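Local coordinates for protein actva-orf6 monooxygenase (Streptomyces coelicolor, PDB 1N5V) that probably oxidises a three-ring aromatic intermediate to a quinone during the biosynthesis of the antibiotic actinorhodin, at residues P6-V11 with Y62-S67. Numbering follows the deposited sequence.
With NOM (7-hydroxy-5-methyl-3,3a,5,11b-tetrahydro-1,4-dioxa-cyclopenta[a]anthracene-2,6,11-trione), chain C.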
loop_
_atom_site.group_PDB
_atom_site.type_symbol
_atom_site.label_atom_id
_atom_site.label_comp_id
_atom_site.label_asym_id
_atom_site.label_seq_id
_atom_site.Cartn_x
_atom_site.Cartn_y
_atom_site.Cartn_z
ATOM N N PRO A 6 9.813 -7.726 9.551
ATOM C CA PRO A 6 10.019 -9.055 9.004
ATOM C C PRO A 6 8.926 -10.064 9.303
ATOM O O PRO A 6 8.881 -11.059 8.569
ATOM C CB PRO A 6 11.390 -9.485 9.515
ATOM C CG PRO A 6 12.055 -8.206 9.908
ATOM C CD PRO A 6 10.933 -7.348 10.457
ATOM N N ARG A 7 7.997 -9.909 10.228
ATOM C CA ARG A 7 6.845 -10.755 10.417
ATOM C C ARG A 7 5.759 -10.519 9.343
ATOM O O ARG A 7 4.828 -11.331 9.301
ATOM C CB ARG A 7 6.091 -10.497 11.723
ATOM C CG ARG A 7 6.557 -11.314 12.925
ATOM C CD ARG A 7 5.635 -11.077 14.105
ATOM N NE ARG A 7 5.260 -9.665 14.237
ATOM C CZ ARG A 7 4.132 -9.282 14.848
ATOM N NH1 ARG A 7 3.321 -10.209 15.357
ATOM N NH2 ARG A 7 3.826 -7.994 14.934
ATOM N N VAL A 8 5.838 -9.388 8.605
ATOM C CA VAL A 8 4.890 -9.163 7.522
ATOM C C VAL A 8 5.232 -10.098 6.354
ATOM O O VAL A 8 6.102 -9.890 5.524
ATOM C CB VAL A 8 4.821 -7.693 7.060
ATOM C CG1 VAL A 8 3.852 -7.537 5.900
ATOM C CG2 VAL A 8 4.387 -6.766 8.197
ATOM N N GLY A 9 4.433 -11.168 6.187
ATOM C CA GLY A 9 4.739 -12.118 5.105
ATOM C C GLY A 9 3.831 -11.944 3.895
ATOM O O GLY A 9 4.117 -12.534 2.877
ATOM N N PHE A 10 2.754 -11.174 3.998
ATOM C CA PHE A 10 1.815 -11.108 2.908
ATOM C C PHE A 10 0.989 -9.845 3.042
ATOM O O PHE A 10 0.544 -9.503 4.118
ATOM C CB PHE A 10 0.940 -12.363 2.921
ATOM C CG PHE A 10 -0.037 -12.550 1.795
ATOM C CD1 PHE A 10 0.359 -13.130 0.602
ATOM C CD2 PHE A 10 -1.357 -12.160 1.936
ATOM C CE1 PHE A 10 -0.531 -13.285 -0.447
ATOM C CE2 PHE A 10 -2.247 -12.330 0.889
ATOM C CZ PHE A 10 -1.862 -12.936 -0.291
ATOM N N VAL A 11 0.775 -9.200 1.913
ATOM C CA VAL A 11 0.070 -7.956 1.776
ATOM C C VAL A 11 -0.983 -8.081 0.700
ATOM O O VAL A 11 -0.803 -8.539 -0.428
ATOM C CB VAL A 11 1.085 -6.827 1.452
ATOM C CG1 VAL A 11 0.410 -5.495 1.090
ATOM C CG2 VAL A 11 2.048 -6.583 2.612
ATOM N N TYR A 62 -4.486 -1.182 2.555
ATOM C CA TYR A 62 -3.180 -1.788 2.603
ATOM C C TYR A 62 -3.226 -2.696 3.833
ATOM O O TYR A 62 -3.369 -2.144 4.935
ATOM C CB TYR A 62 -2.056 -0.764 2.807
ATOM C CG TYR A 62 -0.667 -1.340 2.864
ATOM C CD1 TYR A 62 -0.010 -1.734 1.707
ATOM C CD2 TYR A 62 -0.008 -1.509 4.079
ATOM C CE1 TYR A 62 1.295 -2.299 1.713
ATOM C CE2 TYR A 62 1.257 -2.083 4.136
ATOM C CZ TYR A 62 1.872 -2.462 2.950
ATOM O OH TYR A 62 3.100 -3.050 3.023
ATOM N N ALA A 63 -3.378 -3.986 3.622
ATOM C CA ALA A 63 -3.572 -4.959 4.678
ATOM C C ALA A 63 -2.345 -5.846 4.856
ATOM O O ALA A 63 -1.717 -6.370 3.905
ATOM C CB ALA A 63 -4.823 -5.745 4.363
ATOM N N GLN A 64 -1.902 -5.999 6.081
ATOM C CA GLN A 64 -0.691 -6.758 6.427
ATOM C C GLN A 64 -1.068 -8.059 7.132
ATOM O O GLN A 64 -1.946 -8.027 7.994
ATOM C CB GLN A 64 0.151 -5.943 7.424
ATOM C CG GLN A 64 0.942 -4.773 6.906
ATOM C CD GLN A 64 1.588 -3.944 8.017
ATOM O OE1 GLN A 64 1.034 -3.803 9.130
ATOM N NE2 GLN A 64 2.749 -3.333 7.781
ATOM N N TRP A 65 -0.496 -9.191 6.706
ATOM C CA TRP A 65 -0.766 -10.502 7.174
ATOM C C TRP A 65 0.570 -11.215 7.444
ATOM O O TRP A 65 1.539 -10.910 6.751
ATOM C CB TRP A 65 -1.552 -11.424 6.190
ATOM C CG TRP A 65 -2.977 -10.991 6.152
ATOM C CD1 TRP A 65 -3.477 -9.971 5.365
ATOM C CD2 TRP A 65 -4.052 -11.460 7.000
ATOM N NE1 TRP A 65 -4.805 -9.818 5.686
ATOM C CE2 TRP A 65 -5.194 -10.717 6.653
ATOM C CE3 TRP A 65 -4.168 -12.411 7.976
ATOM C CZ2 TRP A 65 -6.426 -10.917 7.233
ATOM C CZ3 TRP A 65 -5.395 -12.640 8.582
ATOM C CH2 TRP A 65 -6.521 -11.886 8.220
ATOM N N GLU A 66 0.572 -12.170 8.388
ATOM C CA GLU A 66 1.876 -12.784 8.672
ATOM C C GLU A 66 2.311 -13.702 7.534
ATOM O O GLU A 66 3.499 -13.811 7.199
ATOM C CB GLU A 66 1.927 -13.463 10.005
ATOM C CG GLU A 66 1.586 -12.702 11.266
ATOM C CD GLU A 66 1.895 -13.496 12.528
ATOM O OE1 GLU A 66 2.006 -14.751 12.447
ATOM O OE2 GLU A 66 2.059 -12.908 13.627
ATOM N N SER A 67 1.361 -14.296 6.843
ATOM C CA SER A 67 1.641 -15.199 5.740
ATOM C C SER A 67 0.367 -15.337 4.920
ATOM O O SER A 67 -0.747 -14.988 5.373
ATOM C CB SER A 67 2.104 -16.567 6.302
ATOM O OG SER A 67 0.995 -17.201 6.915
HETATM C C1 NOM C . -8.876 -6.503 5.923
HETATM C C2 NOM C . -9.976 -6.378 5.092
HETATM C C3 NOM C . -9.950 -6.984 3.841
HETATM C C4 NOM C . -8.854 -7.730 3.385
HETATM C C5 NOM C . -7.767 -7.844 4.251
HETATM C C6 NOM C . -7.784 -7.254 5.511
HETATM C C10 NOM C . -11.070 -6.860 2.960
HETATM C C9 NOM C . -11.072 -7.475 1.666
HETATM C C8 NOM C . -9.979 -8.231 1.198
HETATM C C7 NOM C . -8.851 -8.354 2.091
HETATM O O3 NOM C . -7.910 -9.004 1.672
HETATM O O4 NOM C . -12.077 -6.226 3.267
HETATM O O2 NOM C . -6.649 -8.539 3.846
HETATM C C13 NOM C . -12.212 -7.303 0.881
HETATM C C14 NOM C . -12.012 -7.638 -0.617
HETATM O O1 NOM C . -11.143 -8.678 -0.927
HETATM C C11 NOM C . -10.029 -8.801 -0.059
HETATM C C12 NOM C . -8.809 -9.264 -0.811
HETATM C C15 NOM C . -13.375 -7.666 -1.274
HETATM C C16 NOM C . -14.245 -6.868 -0.266
HETATM O O5 NOM C . -15.396 -6.562 -0.611
HETATM O O6 NOM C . -13.753 -6.585 0.836
#
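F10 pairs with W65 where strand 10-17 begins and its antiparallel neighbour 58-65 ends, in the middle of the four-stranded sheet, next to the ligand pocket of this dimeric alpha-beta barrel. The pairing is a classic beta bulge: G9 and F10 both face W65. W65 O accepts from G9 N and F10 N. The G9 donor lies in the carbonyl plane, and the F10 donor is tilted 34° from it. W65 N returns a bond of 2.8 Å to F10 O.

F10 and W65 send their side chains to the same face of the sheet. W65 CB lies 4.2 Å from F10 CB, at the edge of the F10 ring and near its plane. Y71 meets both rings. The indole leads away from 6-11, with CG anti to its own carbonyl carbon (chi1 -74°). A63 CB touches NOM O2 at 3.4 Å.

V11 and Q64 point to the other face. V11 CG1 meets Y62 CE1 obliquely at 3.4 Å, and V11 CG2 lies near the Y62 hydroxyl, which bonds to H51 of the second subunit. V8 CG2 rests on the amide end of Q64, whose OE1 is held by S47.

At the solvent-facing side, R7 NH1 forms a long salt bridge to E66 OE2, the guanidinium and carboxylate planes 71° apart. On the pocket side, W65 NE1 donates to NOM O2 at 2.9 Å.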